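Local coordinates for S-M checkpoint control protein RAD4 (PDB 4BU0) that acts as an adaptor in DNA replication and the DNA damage checkpoint, its paired N-terminal BRCT domains, the part in this structure, binding phosphorylated Crb2, at residues K8-C13 and D90-D95; R150-A155 and I160-V165. All coordinates share one frame; numbering follows the deposited sequence. Where two conformers were deposited one is given.

How the interactions relate
Interactions 1 and 2 belong to the two successive BRCT domains of this Rad4 fragment, one on each side of the chain's centre; their centres are 38 Å apart and their nearest atoms about 22 Å, so neither touches the other. Interaction 1 ties the entry to the first strand of BRCT 1 to the segment that follows the domain's last helix, whereas interaction 2 is a local helix-to-strand turn within BRCT 2. The bound Crb2 phosphopeptide meets the helix of interaction 2, where Lys151 hydrogen-bonds to a modified side chain of the peptide. A glycerol, probably from crystallisation, sits about 4 Å from the side chain of Phe10 (nearest atoms) in interaction 1.

Interaction 1: residues K8-C13 and D90-D95; sequences KGFVIC and DGLLVD
Phe10 lays the far end of its ring against the side chain of Leu92, and a single methyl does most of the touching. Leu92 CD1 sits 3.5 Å from Phe10 CZ and 3.6 Å from Phe10 CE1, coming in at a slant. Val94 adds a looser neighbour at the edge of the ring, near its plane, with Val94 CG2 4.4 Å from Phe10 CE2. No hydrogen bond crosses between 8-13 and 90-95, so the contact is purely apolar and rests on one aromatic ring meeting two branched side chains.

Both partners come from one tight turn. Gly91 to Val94 form a type I' beta turn, closed by a 3.0 Å hydrogen bond from Val94 N to Gly91 O, with Leu92 and Leu93 both in left-handed backbone conformation. The turn brings Leu92 and Val94 to the ring together. On the other side, Gly9 has a positive phi of 93°, a backbone shape that suits glycine, and Phe10 follows directly. Its CG stands opposite the carbonyl carbon (chi1 -77°), which carries the ring out toward the turn, while Lys8 O lies at the ring's edge in its plane.

Other parts of the domain frame the ring. It stacks with the ring of His46, and Trp74, at the start of helix 74-83, touches both Phe10 and Val94. The same tryptophan uses NE1 to hydrogen-bond Leu92 O, giving the turn a polar hold beside the greasy one.

The contact thus joins the approach to the first strand with the chain leaving the final helix of BRCT 1. Phe10 leads straight into strand 11-15, an inner strand of the four-stranded parallel sheet, in the order 2-1-3-4, that defines the BRCT fold.

Interaction 2: residues R150-A155 and I160-V165; sequences RKYEYA and INVVCV
Ala155 and Ile160 form the tight end of this contact, where the chain turns from helix to strand. Ile160 N donates to Ala155 O over 2.8 Å; the N-H...O angle is 158°, and the donor stands 18° off the carbonyl plane. Next to this bond the two CB atoms of Ala155 and Ile160 lie 4.0 Å apart. Val162 then brings its CG2 to 3.7 Å from Ala155 CB, so the small methyl of the alanine is shared by Ile160 and Val162.

One helical turn back the contact is more open to solvent and has no hydrogen bond. Tyr152 swings its ring toward the strand (CG opposite the backbone N, chi1 174°), yet meets it edge on: Val162 CG1 lies in the ring plane, 3.9 Å from Tyr152 CD1, and the two side chains run at about a right angle. Tyr152 and Val162 are both partly exposed, unlike the buried Ala155 and Ile160.

The contact closes the second half of a beta-alpha-beta unit in BRCT 2: strand 141-144, helix 150-157, strand 161-163. Leu142 packs on Ala155 and Ala144 on Val162, placing the helix over the adjoining strands 141-144 and 161-163, the latter at the sheet's outer edge.

Interaction 1: residues K8-C13 and D90-D95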
# COMPACT_ATOMS: atom_id res chain seq x y z
N LYS A 8 3.55 20.43 14.98
CA LYS A 8 2.46 21.41 14.95
C LYS A 8 1.99 21.61 13.49
O LYS A 8 2.83 21.69 12.58
CB LYS A 8 2.96 22.75 15.52
CG LYS A 8 1.86 23.83 15.54
CD LYS A 8 2.29 25.05 16.35
CE LYS A 8 1.15 26.04 16.48
NZ LYS A 8 1.55 27.27 17.21
N GLY A 9 0.68 21.56 13.28
CA GLY A 9 0.13 21.72 11.94
C GLY A 9 -0.09 20.40 11.22
O GLY A 9 -0.80 20.37 10.20
N PHE A 10 0.52 19.30 11.71
CA PHE A 10 0.26 17.99 11.10
C PHE A 10 -1.05 17.44 11.62
O PHE A 10 -1.40 17.66 12.78
CB PHE A 10 1.38 16.99 11.45
CG PHE A 10 2.67 17.14 10.70
CD1 PHE A 10 3.44 18.29 10.82
CD2 PHE A 10 3.17 16.08 9.95
CE1 PHE A 10 4.65 18.41 10.14
CE2 PHE A 10 4.40 16.19 9.28
CZ PHE A 10 5.12 17.35 9.37
N VAL A 11 -1.79 16.70 10.76
CA VAL A 11 -3.07 16.10 11.13
C VAL A 11 -2.95 14.66 10.67
O VAL A 11 -2.93 14.38 9.47
CB VAL A 11 -4.29 16.84 10.54
CG1 VAL A 11 -5.58 16.18 11.00
CG2 VAL A 11 -4.27 18.32 10.94
N ILE A 12 -2.81 13.76 11.65
CA ILE A 12 -2.54 12.35 11.34
C ILE A 12 -3.77 11.48 11.53
O ILE A 12 -4.55 11.67 12.44
CB ILE A 12 -1.37 11.92 12.25
CG1 ILE A 12 -0.07 12.66 11.79
CG2 ILE A 12 -1.19 10.38 12.32
CD1 ILE A 12 1.03 12.69 12.80
N CYS A 13 -3.92 10.49 10.62
CA CYS A 13 -5.02 9.53 10.63
C CYS A 13 -4.41 8.16 10.35
O CYS A 13 -3.39 8.12 9.65
CB CYS A 13 -6.02 9.93 9.55
SG CYS A 13 -7.52 8.93 9.49
N ASP A 90 13.74 19.90 8.85
CA ASP A 90 12.42 20.27 8.38
C ASP A 90 11.71 19.14 7.64
O ASP A 90 10.50 19.24 7.47
CB ASP A 90 12.51 21.52 7.48
CG ASP A 90 13.54 21.42 6.39
OD1 ASP A 90 14.73 21.16 6.71
OD2 ASP A 90 13.19 21.66 5.22
N GLY A 91 12.44 18.10 7.22
CA GLY A 91 11.80 16.97 6.55
C GLY A 91 11.05 16.07 7.53
O GLY A 91 10.16 15.33 7.12
N LEU A 92 11.42 16.14 8.82
CA LEU A 92 10.76 15.40 9.93
C LEU A 92 10.66 13.89 9.64
O LEU A 92 9.73 13.21 10.07
CB LEU A 92 9.39 16.00 10.25
CG LEU A 92 9.52 17.45 10.81
CD1 LEU A 92 8.23 18.19 10.68
CD2 LEU A 92 10.00 17.43 12.27
N LEU A 93 11.69 13.37 8.95
CA LEU A 93 11.87 11.95 8.58
C LEU A 93 10.77 11.42 7.68
O LEU A 93 10.71 10.20 7.46
CB LEU A 93 12.01 11.05 9.83
CG LEU A 93 13.10 11.48 10.81
CD1 LEU A 93 13.14 10.54 12.01
CD2 LEU A 93 14.49 11.47 10.14
N VAL A 94 9.93 12.29 7.12
CA VAL A 94 8.80 11.84 6.31
C VAL A 94 9.27 11.05 5.07
O VAL A 94 8.78 9.93 4.83
CB VAL A 94 7.89 13.04 5.94
CG1 VAL A 94 6.89 12.69 4.81
CG2 VAL A 94 7.18 13.57 7.19
N ASP A 95 10.23 11.61 4.31
CA ASP A 95 10.64 10.92 3.08
C ASP A 95 11.29 9.57 3.34
O ASP A 95 11.26 8.72 2.45
CB ASP A 95 11.61 11.79 2.27
CG ASP A 95 10.97 12.98 1.58
OD1 ASP A 95 9.72 13.02 1.51
OD2 ASP A 95 11.72 13.86 1.10

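Interaction 2: residues R150-A155 and I160-V165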
# COMPACT_ATOMS: atom_id res chain seq x y z
N ARG A 150 -5.05 -20.90 -17.29
CA ARG A 150 -5.36 -21.50 -16.00
C ARG A 150 -5.31 -20.49 -14.85
O ARG A 150 -6.18 -20.51 -13.98
CB ARG A 150 -4.42 -22.66 -15.71
CG ARG A 150 -4.69 -23.88 -16.62
CD ARG A 150 -3.54 -24.86 -16.57
NE ARG A 150 -3.37 -25.41 -15.22
CZ ARG A 150 -2.39 -26.23 -14.84
NH1 ARG A 150 -1.48 -26.63 -15.72
NH2 ARG A 150 -2.32 -26.65 -13.59
N LYS A 151 -4.28 -19.62 -14.83
CA LYS A 151 -4.24 -18.63 -13.75
C LYS A 151 -5.40 -17.66 -13.90
O LYS A 151 -6.04 -17.31 -12.91
CB LYS A 151 -2.90 -17.85 -13.78
CG LYS A 151 -1.74 -18.60 -13.18
CD LYS A 151 -0.47 -17.73 -13.25
CE LYS A 151 0.73 -18.34 -12.59
NZ LYS A 151 1.95 -17.48 -12.79
N TYR A 152 -5.67 -17.21 -15.14
CA TYR A 152 -6.77 -16.30 -15.32
C TYR A 152 -8.10 -16.89 -14.87
O TYR A 152 -8.83 -16.23 -14.15
CB TYR A 152 -6.87 -15.92 -16.82
CG TYR A 152 -8.08 -15.08 -17.17
CD1 TYR A 152 -8.12 -13.72 -16.85
CD2 TYR A 152 -9.17 -15.63 -17.82
CE1 TYR A 152 -9.24 -12.95 -17.15
CE2 TYR A 152 -10.29 -14.86 -18.14
CZ TYR A 152 -10.32 -13.52 -17.80
OH TYR A 152 -11.42 -12.75 -18.10
N GLU A 153 -8.37 -18.17 -15.25
CA GLU A 153 -9.65 -18.77 -14.86
C GLU A 153 -9.75 -18.92 -13.34
O GLU A 153 -10.82 -18.68 -12.76
CB GLU A 153 -9.85 -20.13 -15.56
CG GLU A 153 -9.95 -20.00 -17.08
CD GLU A 153 -11.12 -19.22 -17.66
OE1 GLU A 153 -12.15 -19.07 -16.96
OE2 GLU A 153 -11.01 -18.78 -18.82
N TYR A 154 -8.64 -19.30 -12.67
CA TYR A 154 -8.72 -19.45 -11.23
C TYR A 154 -8.82 -18.11 -10.52
O TYR A 154 -9.47 -18.02 -9.47
CB TYR A 154 -7.56 -20.30 -10.67
CG TYR A 154 -8.12 -21.59 -10.09
CD1 TYR A 154 -8.87 -22.47 -10.89
CD2 TYR A 154 -7.95 -21.91 -8.76
CE1 TYR A 154 -9.44 -23.62 -10.35
CE2 TYR A 154 -8.52 -23.06 -8.21
CZ TYR A 154 -9.26 -23.91 -9.01
OH TYR A 154 -9.81 -25.05 -8.46
N ALA A 155 -8.20 -17.05 -11.08
CA ALA A 155 -8.36 -15.74 -10.44
C ALA A 155 -9.82 -15.31 -10.50
O ALA A 155 -10.32 -14.70 -9.55
CB ALA A 155 -7.48 -14.71 -11.14
N ILE A 160 -10.01 -12.78 -7.48
CA ILE A 160 -8.75 -12.05 -7.42
C ILE A 160 -8.73 -11.02 -8.54
O ILE A 160 -9.11 -11.33 -9.66
CB ILE A 160 -7.57 -13.03 -7.53
CG1 ILE A 160 -7.49 -13.94 -6.28
CG2 ILE A 160 -6.24 -12.27 -7.77
CD1 ILE A 160 -6.55 -15.10 -6.43
N ASN A 161 -8.27 -9.79 -8.23
CA ASN A 161 -8.14 -8.73 -9.23
C ASN A 161 -7.29 -9.19 -10.40
O ASN A 161 -6.18 -9.70 -10.18
CB ASN A 161 -7.46 -7.51 -8.61
CG ASN A 161 -8.16 -6.87 -7.45
OD1 ASN A 161 -9.40 -6.87 -7.37
ND2 ASN A 161 -7.38 -6.29 -6.53
N VAL A 162 -7.79 -8.98 -11.64
CA VAL A 162 -7.05 -9.27 -12.85
C VAL A 162 -6.88 -7.94 -13.53
O VAL A 162 -7.87 -7.29 -13.86
CB VAL A 162 -7.74 -10.29 -13.77
CG1 VAL A 162 -6.87 -10.56 -15.00
CG2 VAL A 162 -8.02 -11.59 -12.99
N VAL A 163 -5.62 -7.50 -13.66
CA VAL A 163 -5.35 -6.19 -14.24
C VAL A 163 -4.32 -6.28 -15.35
O VAL A 163 -3.53 -7.24 -15.42
CB VAL A 163 -4.83 -5.23 -13.13
CG1 VAL A 163 -5.90 -4.93 -12.09
CG2 VAL A 163 -3.55 -5.75 -12.44
N CYS A 164 -4.29 -5.27 -16.21
CA CYS A 164 -3.19 -5.16 -17.16
C CYS A 164 -2.00 -4.48 -16.46
O CYS A 164 -2.15 -3.90 -15.37
CB CYS A 164 -3.59 -4.43 -18.43
SG CYS A 164 -4.08 -2.73 -18.13
N VAL A 165 -0.82 -4.56 -17.09
CA VAL A 165 0.39 -4.08 -16.45
C VAL A 165 0.35 -2.56 -16.17
O VAL A 165 1.08 -2.07 -15.32
CB VAL A 165 1.65 -4.53 -17.21
CG1 VAL A 165 1.76 -3.82 -18.57
CG2 VAL A 165 2.91 -4.36 -16.36